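Local coordinates for protein N-alpha-acetyltransferase 30 (Saccharomyces cerevisiae, PDB 6YGA) that catalyses N-terminal acetylation of proteins beginning with Met-Leu, Met-Ile or Met-Phe, using acetyl-CoA, as the catalytic subunit of the NatC complex, at residues 74-79 against 112-117; 44-49 against 67-72; 136-141 against 153-158. All blocks are in the same frame, centred on the assembly; numbering follows the deposited sequence.

Overall arrangement
The three contacts lie along one mixed beta sheet of a GNAT acetyltransferase. Contact 2 links strands 47-52 and 61-72, contact 1 the central parallel pair 76-86 and 114-120, and contact 3 the last two strands, 151-157 and 136-141. Contacts 1 and 2, centres 11 Å apart, touch: R78 N lies 2.9 Å from D70 O. Contacts 1 and 3, centres 12 Å apart, meet where L154 N is 2.9 Å from L117 O. Contacts 2 and 3 do not touch. In GNAT enzymes acetyl-CoA binds where the central parallel strands splay apart, so the pair of contact 1 probably frames that site further along; this complex is apo. Contact 3 also faces the Naa35 subunit.

Contact 1 (74-79 against 112-117); sequences NVRLRG and CDEIML
E114 turns its CG into the position between its own backbone N and carbonyl carbon (chi1 63°), which places its carboxylate between R76 and R78. The chain of R78 starts extended and bends at chi3 (-69°), bringing NE and NH2 to the same oxygen. NH2 lies 2.7 Å from E114 OE2, and NE binds that atom too. R76 also uses NE and NH2, on the other oxygen. They reach E114 OE1 from one face of the carboxylate, NH2 at 3.1 Å, with OE1 in the guanidinium plane. The R78 bonds are shorter but more bent, and OE2 is tilted from its guanidinium plane. The CB of D113 sits over the centre of one face of the R76 guanidinium. D113 OD2 takes the amide of L77, with L77 N 2.8 Å away, while D113 OD1 bonds to T159. Returning the link, D113 N gives a 2.7 Å bond to L77 O.

G79 N lies 2.7 Å from E114 O, and G79 O accepts from M116 N. C112 SG packs 3.7 Å from G79 CA. These are neighbouring parallel strands of a beta-alpha-beta unit, joined through helix 95-109, whose M107 touches C112 and I115. Two positive charges on one buried glutamate should favour its ionised form, and the salt bridges probably hold its carboxylate fixed.

Contact 2 (44-49 against 67-72); sequences PELTYI and CKMDPH. With EDO (1,2-ethanediol), chain J.
L46 meets C67 and M69 near the open end of the beta hairpin made by strands 47-52 and 61-72, part of the GNAT sheet. The side chain of L46 can be followed outward. Its CB lies 3.4 Å from C67 O and also packs on C67 CB. CG lies beside the backbone N (chi1 -59°), and from there the branch CD1 extends over strand 61-72. CD1 touches the backbone carbon of K68 and comes to 3.8 Å from M69 CG. It also lies 3.9 Å from M69 SE. The two side chains cross at about a right angle. On the helix side, L46 packs on K106 of helix 95-109.

The backbone link is slight: C67 N makes a weak bond to L46 O, 3.1 Å long and bent to 121°. A water lies between T47 OG1 and C67 O, but both distances are very short, and the details of this bridge are doubtful. K68 reaches forward along its own strand to D70, its NZ 2.9 Å from D70 OD2 in a salt bridge. M69 also meets a 1,2-ethanediol, probably from the crystallisation liquor: its O1 donates a 3.2 Å hydrogen bond to M69 O.

Contact 3 (136-141 against 153-158); sequences IRMKRM and KLILPL. With EDO (1,2-ethanediol), chain B.
The beta hairpin of strands 136-141 and 151-157 closes one edge of the sheet within this chain. I136 N and I155 O are 3.2 Å apart, and I155 N returns a bond to I136 O in the carbonyl plane. M138 N meets K153 O at 2.8 Å, nearly straight at 175°, and K153 N bonds to K139 O. M138 and K139 thus both lie opposite K153, a register break that fits a classic beta bulge.

R137 and L154 lie side by side on one face and point the same way, R137 CG 3.6 Å from L154 CD2. M138 crosses I155 at about a right angle, its CG 3.9 Å from I155 CD1. K139 CB lies 3.6 Å from K153 CB. M141 lays its SE and CE against K153.

A 1,2-ethanediol, probably from the crystallisation liquor, donates from O2 to M138 O (2.6 Å) and also bonds to R588 of the Naa35 subunit. The polar end of R137 turns to E131 of helix 124-131 and to D458 O of Naa35. L154 rests on L127 and Y130. The hairpin thus lies between helix 124-131, strand 114-120 and the Naa35 subunit.

Contact 1 (74-79 against 112-117)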
loop_
_atom_site.group_PDB
_atom_site.type_symbol
_atom_site.label_atom_id
_atom_site.label_comp_id
_atom_site.label_asym_id
_atom_site.label_seq_id
_atom_site.Cartn_x
_atom_site.Cartn_y
_atom_site.Cartn_z
ATOM N N ASN A 74 -20.217 -13.959 -7.590
ATOM C CA ASN A 74 -21.620 -14.184 -7.884
ATOM C C ASN A 74 -22.235 -15.273 -7.019
ATOM O O ASN A 74 -23.464 -15.364 -6.949
ATOM C CB ASN A 74 -21.811 -14.559 -9.364
ATOM C CG ASN A 74 -21.135 -13.584 -10.321
ATOM O OD1 ASN A 74 -21.565 -12.440 -10.472
ATOM N ND2 ASN A 74 -20.092 -14.052 -10.998
ATOM N N VAL A 75 -21.417 -16.078 -6.342
ATOM C CA VAL A 75 -21.859 -17.346 -5.772
ATOM C C VAL A 75 -21.840 -17.368 -4.254
ATOM O O VAL A 75 -22.354 -18.332 -3.663
ATOM C CB VAL A 75 -21.018 -18.521 -6.313
ATOM C CG1 VAL A 75 -21.248 -18.695 -7.803
ATOM C CG2 VAL A 75 -19.540 -18.288 -6.026
ATOM N N ARG A 76 -21.275 -16.356 -3.600
ATOM C CA ARG A 76 -21.140 -16.360 -2.151
ATOM C C ARG A 76 -21.692 -15.076 -1.549
ATOM O O ARG A 76 -21.529 -13.989 -2.113
ATOM C CB ARG A 76 -19.674 -16.553 -1.732
ATOM C CG ARG A 76 -19.156 -17.955 -2.027
ATOM C CD ARG A 76 -17.669 -18.112 -1.733
ATOM N NE ARG A 76 -17.353 -18.005 -0.310
ATOM C CZ ARG A 76 -17.500 -18.990 0.572
ATOM N NH1 ARG A 76 -17.975 -20.167 0.188
ATOM N NH2 ARG A 76 -17.179 -18.798 1.844
ATOM N N LEU A 77 -22.356 -15.218 -0.402
ATOM C CA LEU A 77 -22.860 -14.084 0.362
ATOM C C LEU A 77 -21.819 -13.677 1.394
ATOM O O LEU A 77 -21.403 -14.499 2.220
ATOM C CB LEU A 77 -24.178 -14.428 1.052
ATOM C CG LEU A 77 -25.428 -14.377 0.178
ATOM C CD1 LEU A 77 -26.674 -14.685 0.995
ATOM C CD2 LEU A 77 -25.537 -13.013 -0.482
ATOM N N ARG A 78 -21.412 -12.409 1.352
ATOM C CA ARG A 78 -20.397 -11.866 2.248
ATOM C C ARG A 78 -21.055 -10.911 3.238
ATOM O O ARG A 78 -21.555 -9.848 2.851
ATOM C CB ARG A 78 -19.299 -11.153 1.459
ATOM C CG ARG A 78 -18.399 -10.279 2.317
ATOM C CD ARG A 78 -17.139 -9.877 1.575
ATOM N NE ARG A 78 -16.256 -11.019 1.356
ATOM C CZ ARG A 78 -15.105 -10.956 0.695
ATOM N NH1 ARG A 78 -14.694 -9.804 0.184
ATOM N NH2 ARG A 78 -14.364 -12.045 0.546
ATOM N N GLY A 79 -21.063 -11.299 4.510
ATOM C CA GLY A 79 -21.413 -10.366 5.557
ATOM C C GLY A 79 -20.270 -9.410 5.840
ATOM O O GLY A 79 -19.097 -9.732 5.655
ATOM N N CYS A 112 -25.148 -16.142 5.183
ATOM C CA CYS A 112 -23.858 -15.589 4.790
ATOM C C CYS A 112 -22.822 -16.704 4.741
ATOM O O CYS A 112 -22.788 -17.581 5.607
ATOM C CB CYS A 112 -23.413 -14.496 5.766
ATOM S SG CYS A 112 -24.118 -12.860 5.445
ATOM N N ASP A 113 -22.001 -16.689 3.696
ATOM C CA ASP A 113 -20.927 -17.661 3.568
ATOM C C ASP A 113 -19.663 -17.234 4.294
ATOM O O ASP A 113 -18.817 -18.084 4.589
ATOM C CB ASP A 113 -20.611 -17.902 2.090
ATOM C CG ASP A 113 -21.779 -18.505 1.336
ATOM O OD1 ASP A 113 -22.255 -19.584 1.744
ATOM O OD2 ASP A 113 -22.227 -17.899 0.341
ATOM N N GLU A 114 -19.523 -15.945 4.596
ATOM C CA GLU A 114 -18.322 -15.429 5.232
ATOM C C GLU A 114 -18.624 -14.055 5.808
ATOM O O GLU A 114 -19.560 -13.372 5.384
ATOM C CB GLU A 114 -17.155 -15.355 4.242
ATOM C CG GLU A 114 -17.407 -14.407 3.085
ATOM C CD GLU A 114 -16.563 -14.727 1.868
ATOM O OE1 GLU A 114 -16.141 -15.893 1.729
ATOM O OE2 GLU A 114 -16.326 -13.813 1.050
ATOM N N ILE A 115 -17.815 -13.659 6.787
ATOM C CA ILE A 115 -17.898 -12.347 7.412
ATOM C C ILE A 115 -16.576 -11.634 7.175
ATOM O O ILE A 115 -15.507 -12.218 7.387
ATOM C CB ILE A 115 -18.198 -12.456 8.917
ATOM C CG1 ILE A 115 -19.376 -13.399 9.153
ATOM C CG2 ILE A 115 -18.507 -11.085 9.499
ATOM C CD1 ILE A 115 -20.680 -12.888 8.585
HETATM N N MSE A 116 -16.647 -10.380 6.742
HETATM C CA MSE A 116 -15.438 -9.613 6.460
HETATM C C MSE A 116 -15.435 -8.278 7.199
HETATM O O MSE A 116 -16.470 -7.626 7.326
HETATM C CB MSE A 116 -15.296 -9.385 4.952
HETATM C CG MSE A 116 -13.949 -8.825 4.513
HETATM SE SE MSE A 116 -13.836 -6.880 4.600
HETATM C CE MSE A 116 -14.727 -6.454 2.921
ATOM N N LEU A 117 -14.260 -7.881 7.687
ATOM C CA LEU A 117 -14.087 -6.588 8.327
ATOM C C LEU A 117 -12.661 -6.116 8.095
ATOM O O LEU A 117 -11.772 -6.901 7.753
ATOM C CB LEU A 117 -14.401 -6.648 9.830
ATOM C CG LEU A 117 -13.438 -7.452 10.713
ATOM C CD1 LEU A 117 -12.428 -6.546 11.405
ATOM C CD2 LEU A 117 -14.193 -8.292 11.734
#

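Contact 2 (44-49 against 67-72)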
loop_
_atom_site.group_PDB
_atom_site.type_symbol
_atom_site.label_atom_id
_atom_site.label_comp_id
_atom_site.label_asym_id
_atom_site.label_seq_id
_atom_site.Cartn_x
_atom_site.Cartn_y
_atom_site.Cartn_z
ATOM N N PRO A 44 -31.773 -3.054 7.975
ATOM C CA PRO A 44 -32.171 -2.783 9.365
ATOM C C PRO A 44 -32.012 -3.989 10.265
ATOM O O PRO A 44 -31.779 -3.833 11.469
ATOM C CB PRO A 44 -33.640 -2.360 9.232
ATOM C CG PRO A 44 -34.102 -3.041 8.000
ATOM C CD PRO A 44 -32.931 -3.040 7.063
ATOM N N GLU A 45 -32.108 -5.195 9.714
ATOM C CA GLU A 45 -32.028 -6.405 10.518
ATOM C C GLU A 45 -30.603 -6.754 10.927
ATOM O O GLU A 45 -30.412 -7.714 11.680
ATOM C CB GLU A 45 -32.643 -7.582 9.754
ATOM C CG GLU A 45 -31.832 -8.046 8.548
ATOM C CD GLU A 45 -32.016 -7.165 7.322
ATOM O OE1 GLU A 45 -32.799 -6.197 7.387
ATOM O OE2 GLU A 45 -31.379 -7.451 6.287
ATOM N N LEU A 46 -29.608 -6.000 10.459
ATOM C CA LEU A 46 -28.205 -6.304 10.703
ATOM C C LEU A 46 -27.529 -5.265 11.593
ATOM O O LEU A 46 -26.298 -5.174 11.613
ATOM C CB LEU A 46 -27.463 -6.442 9.373
ATOM C CG LEU A 46 -27.988 -7.531 8.433
ATOM C CD1 LEU A 46 -27.115 -7.639 7.186
ATOM C CD2 LEU A 46 -28.074 -8.870 9.153
ATOM N N THR A 47 -28.310 -4.479 12.328
ATOM C CA THR A 47 -27.787 -3.517 13.289
ATOM C C THR A 47 -28.370 -3.826 14.659
ATOM O O THR A 47 -29.589 -3.969 14.802
ATOM C CB THR A 47 -28.120 -2.079 12.878
ATOM O OG1 THR A 47 -27.442 -1.764 11.657
ATOM C CG2 THR A 47 -27.678 -1.101 13.952
ATOM N N TYR A 48 -27.499 -3.936 15.660
ATOM C CA TYR A 48 -27.900 -4.277 17.015
ATOM C C TYR A 48 -27.383 -3.227 17.985
ATOM O O TYR A 48 -26.358 -2.587 17.741
ATOM C CB TYR A 48 -27.377 -5.662 17.426
ATOM C CG TYR A 48 -28.155 -6.800 16.815
ATOM C CD1 TYR A 48 -27.877 -7.243 15.529
ATOM C CD2 TYR A 48 -29.174 -7.425 17.521
ATOM C CE1 TYR A 48 -28.594 -8.283 14.961
ATOM C CE2 TYR A 48 -29.895 -8.465 16.964
ATOM C CZ TYR A 48 -29.603 -8.890 15.684
ATOM O OH TYR A 48 -30.322 -9.926 15.131
ATOM N N ILE A 49 -28.106 -3.060 19.091
ATOM C CA ILE A 49 -27.718 -2.137 20.148
ATOM C C ILE A 49 -27.637 -2.901 21.463
ATOM O O ILE A 49 -28.237 -3.964 21.638
ATOM C CB ILE A 49 -28.689 -0.945 20.277
ATOM C CG1 ILE A 49 -30.136 -1.441 20.369
ATOM C CG2 ILE A 49 -28.506 0.020 19.118
ATOM C CD1 ILE A 49 -31.152 -0.343 20.592
ATOM N N CYS A 67 -23.971 -3.612 10.401
ATOM C CA CYS A 67 -23.525 -4.611 9.442
ATOM C C CYS A 67 -24.329 -4.518 8.153
ATOM O O CYS A 67 -25.436 -3.976 8.118
ATOM C CB CYS A 67 -23.641 -6.028 10.021
ATOM S SG CYS A 67 -22.769 -6.237 11.586
ATOM N N LYS A 68 -23.745 -5.062 7.086
ATOM C CA LYS A 68 -24.410 -5.221 5.802
ATOM C C LYS A 68 -24.043 -6.587 5.240
ATOM O O LYS A 68 -23.133 -7.261 5.729
ATOM C CB LYS A 68 -24.012 -4.119 4.810
ATOM C CG LYS A 68 -22.697 -4.398 4.100
ATOM C CD LYS A 68 -22.298 -3.276 3.160
ATOM C CE LYS A 68 -21.183 -3.720 2.219
ATOM N NZ LYS A 68 -21.648 -4.771 1.268
HETATM N N MSE A 69 -24.766 -7.000 4.204
HETATM C CA MSE A 69 -24.396 -8.196 3.458
HETATM C C MSE A 69 -24.748 -8.044 1.984
HETATM O O MSE A 69 -25.771 -7.462 1.628
HETATM C CB MSE A 69 -25.066 -9.442 4.042
HETATM C CG MSE A 69 -26.576 -9.464 3.942
HETATM SE SE MSE A 69 -27.338 -10.913 4.998
HETATM C CE MSE A 69 -27.121 -12.386 3.742
ATOM N N ASP A 70 -23.879 -8.565 1.126
ATOM C CA ASP A 70 -24.053 -8.485 -0.313
ATOM C C ASP A 70 -23.429 -9.726 -0.928
ATOM O O ASP A 70 -22.527 -10.321 -0.327
ATOM C CB ASP A 70 -23.399 -7.221 -0.894
ATOM C CG ASP A 70 -24.331 -6.022 -0.886
ATOM O OD1 ASP A 70 -25.541 -6.209 -1.130
ATOM O OD2 ASP A 70 -23.852 -4.894 -0.643
ATOM N N PRO A 71 -23.888 -10.145 -2.104
ATOM C CA PRO A 71 -23.179 -11.217 -2.813
ATOM C C PRO A 71 -21.774 -10.769 -3.189
ATOM O O PRO A 71 -21.563 -9.645 -3.647
ATOM C CB PRO A 71 -24.049 -11.458 -4.054
ATOM C CG PRO A 71 -24.816 -10.189 -4.231
ATOM C CD PRO A 71 -25.076 -9.687 -2.842
ATOM N N HIS A 72 -20.805 -11.648 -2.960
ATOM C CA HIS A 72 -19.430 -11.421 -3.380
ATOM C C HIS A 72 -19.106 -12.407 -4.491
ATOM O O HIS A 72 -19.476 -13.583 -4.412
ATOM C CB HIS A 72 -18.442 -11.581 -2.222
ATOM C CG HIS A 72 -17.069 -11.055 -2.519
ATOM N ND1 HIS A 72 -15.963 -11.869 -2.630
ATOM C CD2 HIS A 72 -16.628 -9.792 -2.731
ATOM C CE1 HIS A 72 -14.899 -11.131 -2.895
ATOM N NE2 HIS A 72 -15.276 -9.867 -2.964
HETATM C C1 EDO J . -28.156 -10.508 0.653
HETATM O O1 EDO J . -27.816 -9.320 -0.072
HETATM C C2 EDO J . -29.369 -11.183 0.023
HETATM O O2 EDO J . -29.067 -11.594 -1.317
HETATM O O HOH W 1 -27.119 -2.443 9.299
#

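Contact 3 (136-141 against 153-158)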
loop_
_atom_site.group_PDB
_atom_site.type_symbol
_atom_site.label_atom_id
_atom_site.label_comp_id
_atom_site.label_asym_id
_atom_site.label_seq_id
_atom_site.Cartn_x
_atom_site.Cartn_y
_atom_site.Cartn_z
ATOM N N ILE A 136 -9.177 -14.867 10.478
ATOM C CA ILE A 136 -7.769 -14.855 10.115
ATOM C C ILE A 136 -7.527 -13.686 9.172
ATOM O O ILE A 136 -8.431 -13.217 8.476
ATOM C CB ILE A 136 -7.300 -16.178 9.470
ATOM C CG1 ILE A 136 -8.155 -16.522 8.248
ATOM C CG2 ILE A 136 -7.319 -17.308 10.491
ATOM C CD1 ILE A 136 -7.704 -17.778 7.526
ATOM N N ARG A 137 -6.286 -13.212 9.171
ATOM C CA ARG A 137 -5.885 -12.104 8.318
ATOM C C ARG A 137 -5.644 -12.602 6.899
ATOM O O ARG A 137 -4.856 -13.528 6.679
ATOM C CB ARG A 137 -4.627 -11.445 8.879
ATOM C CG ARG A 137 -4.701 -11.221 10.381
ATOM C CD ARG A 137 -3.364 -10.837 10.978
ATOM N NE ARG A 137 -3.428 -10.820 12.436
ATOM C CZ ARG A 137 -2.383 -10.629 13.234
ATOM N NH1 ARG A 137 -1.176 -10.436 12.719
ATOM N NH2 ARG A 137 -2.546 -10.633 14.549
HETATM N N MSE A 138 -6.322 -11.988 5.939
HETATM C CA MSE A 138 -6.229 -12.415 4.552
HETATM C C MSE A 138 -5.514 -11.393 3.680
HETATM O O MSE A 138 -5.190 -11.673 2.526
HETATM C CB MSE A 138 -7.625 -12.692 3.987
HETATM C CG MSE A 138 -8.286 -13.923 4.585
HETATM SE SE MSE A 138 -7.200 -15.518 4.310
HETATM C CE MSE A 138 -7.297 -15.624 2.365
ATOM N N LYS A 139 -5.253 -10.212 4.234
ATOM C CA LYS A 139 -4.695 -9.131 3.437
ATOM C C LYS A 139 -4.194 -8.037 4.365
ATOM O O LYS A 139 -4.731 -7.844 5.459
ATOM C CB LYS A 139 -5.745 -8.571 2.469
ATOM C CG LYS A 139 -5.205 -7.713 1.341
ATOM C CD LYS A 139 -6.348 -7.276 0.433
ATOM C CE LYS A 139 -5.855 -6.667 -0.865
ATOM N NZ LYS A 139 -6.992 -6.346 -1.768
ATOM N N ARG A 140 -3.162 -7.326 3.919
ATOM C CA ARG A 140 -2.647 -6.154 4.614
ATOM C C ARG A 140 -2.642 -4.984 3.646
ATOM O O ARG A 140 -2.093 -5.090 2.544
ATOM C CB ARG A 140 -1.239 -6.393 5.163
ATOM C CG ARG A 140 -0.763 -5.321 6.138
ATOM C CD ARG A 140 0.696 -5.535 6.522
ATOM N NE ARG A 140 1.218 -4.470 7.378
ATOM C CZ ARG A 140 1.549 -4.629 8.656
ATOM N NH1 ARG A 140 1.418 -5.813 9.238
ATOM N NH2 ARG A 140 2.017 -3.602 9.353
HETATM N N MSE A 141 -3.256 -3.877 4.047
HETATM C CA MSE A 141 -3.388 -2.723 3.162
HETATM C C MSE A 141 -2.491 -1.573 3.610
HETATM O O MSE A 141 -2.605 -1.084 4.731
HETATM C CB MSE A 141 -4.848 -2.269 3.087
HETATM C CG MSE A 141 -5.788 -3.318 2.507
HETATM SE SE MSE A 141 -6.347 -4.672 3.796
HETATM C CE MSE A 141 -8.088 -3.938 4.274
ATOM N N LYS A 153 -7.229 -7.147 6.607
ATOM C CA LYS A 153 -8.529 -7.618 6.156
ATOM C C LYS A 153 -8.792 -8.961 6.823
ATOM O O LYS A 153 -8.067 -9.929 6.574
ATOM C CB LYS A 153 -8.561 -7.747 4.634
ATOM C CG LYS A 153 -9.915 -8.102 4.053
ATOM C CD LYS A 153 -9.855 -8.148 2.536
ATOM C CE LYS A 153 -11.242 -8.085 1.931
ATOM N NZ LYS A 153 -11.183 -7.821 0.467
ATOM N N LEU A 154 -9.807 -9.012 7.681
ATOM C CA LEU A 154 -10.140 -10.215 8.432
ATOM C C LEU A 154 -11.360 -10.885 7.819
ATOM O O LEU A 154 -12.332 -10.214 7.460
ATOM C CB LEU A 154 -10.416 -9.892 9.900
ATOM C CG LEU A 154 -9.301 -9.169 10.653
ATOM C CD1 LEU A 154 -9.684 -8.911 12.105
ATOM C CD2 LEU A 154 -8.020 -9.970 10.573
ATOM N N ILE A 155 -11.302 -12.212 7.708
ATOM C CA ILE A 155 -12.375 -13.012 7.131
ATOM C C ILE A 155 -12.630 -14.221 8.022
ATOM O O ILE A 155 -11.688 -14.901 8.446
ATOM C CB ILE A 155 -12.043 -13.462 5.695
ATOM C CG1 ILE A 155 -11.890 -12.249 4.779
ATOM C CG2 ILE A 155 -13.120 -14.398 5.165
ATOM C CD1 ILE A 155 -11.739 -12.609 3.330
ATOM N N LEU A 156 -13.899 -14.475 8.308
ATOM C CA LEU A 156 -14.333 -15.649 9.061
ATOM C C LEU A 156 -15.205 -16.499 8.152
ATOM O O LEU A 156 -16.318 -16.072 7.785
ATOM C CB LEU A 156 -15.102 -15.245 10.317
ATOM C CG LEU A 156 -15.793 -16.362 11.101
ATOM C CD1 LEU A 156 -14.763 -17.234 11.803
ATOM C CD2 LEU A 156 -16.794 -15.786 12.096
ATOM N N PRO A 157 -14.755 -17.690 7.762
ATOM C CA PRO A 157 -15.530 -18.512 6.826
ATOM C C PRO A 157 -16.611 -19.304 7.552
ATOM O O PRO A 157 -16.355 -19.952 8.573
ATOM C CB PRO A 157 -14.472 -19.434 6.214
ATOM C CG PRO A 157 -13.482 -19.604 7.307
ATOM C CD PRO A 157 -13.470 -18.319 8.114
ATOM N N LEU A 158 -17.830 -19.249 7.019
ATOM C CA LEU A 158 -18.964 -19.919 7.638
ATOM C C LEU A 158 -19.403 -21.156 6.878
ATOM O O LEU A 158 -19.919 -22.097 7.492
ATOM C CB LEU A 158 -20.144 -18.949 7.766
ATOM C CG LEU A 158 -19.864 -17.654 8.538
ATOM C CD1 LEU A 158 -21.069 -16.733 8.503
ATOM C CD2 LEU A 158 -19.461 -17.953 9.971
HETATM C C1 EDO B . -3.725 -16.228 1.862
HETATM O O1 EDO B . -2.689 -16.463 2.821
HETATM C C2 EDO B . -3.622 -14.807 1.316
HETATM O O2 EDO B . -3.862 -13.862 2.364
#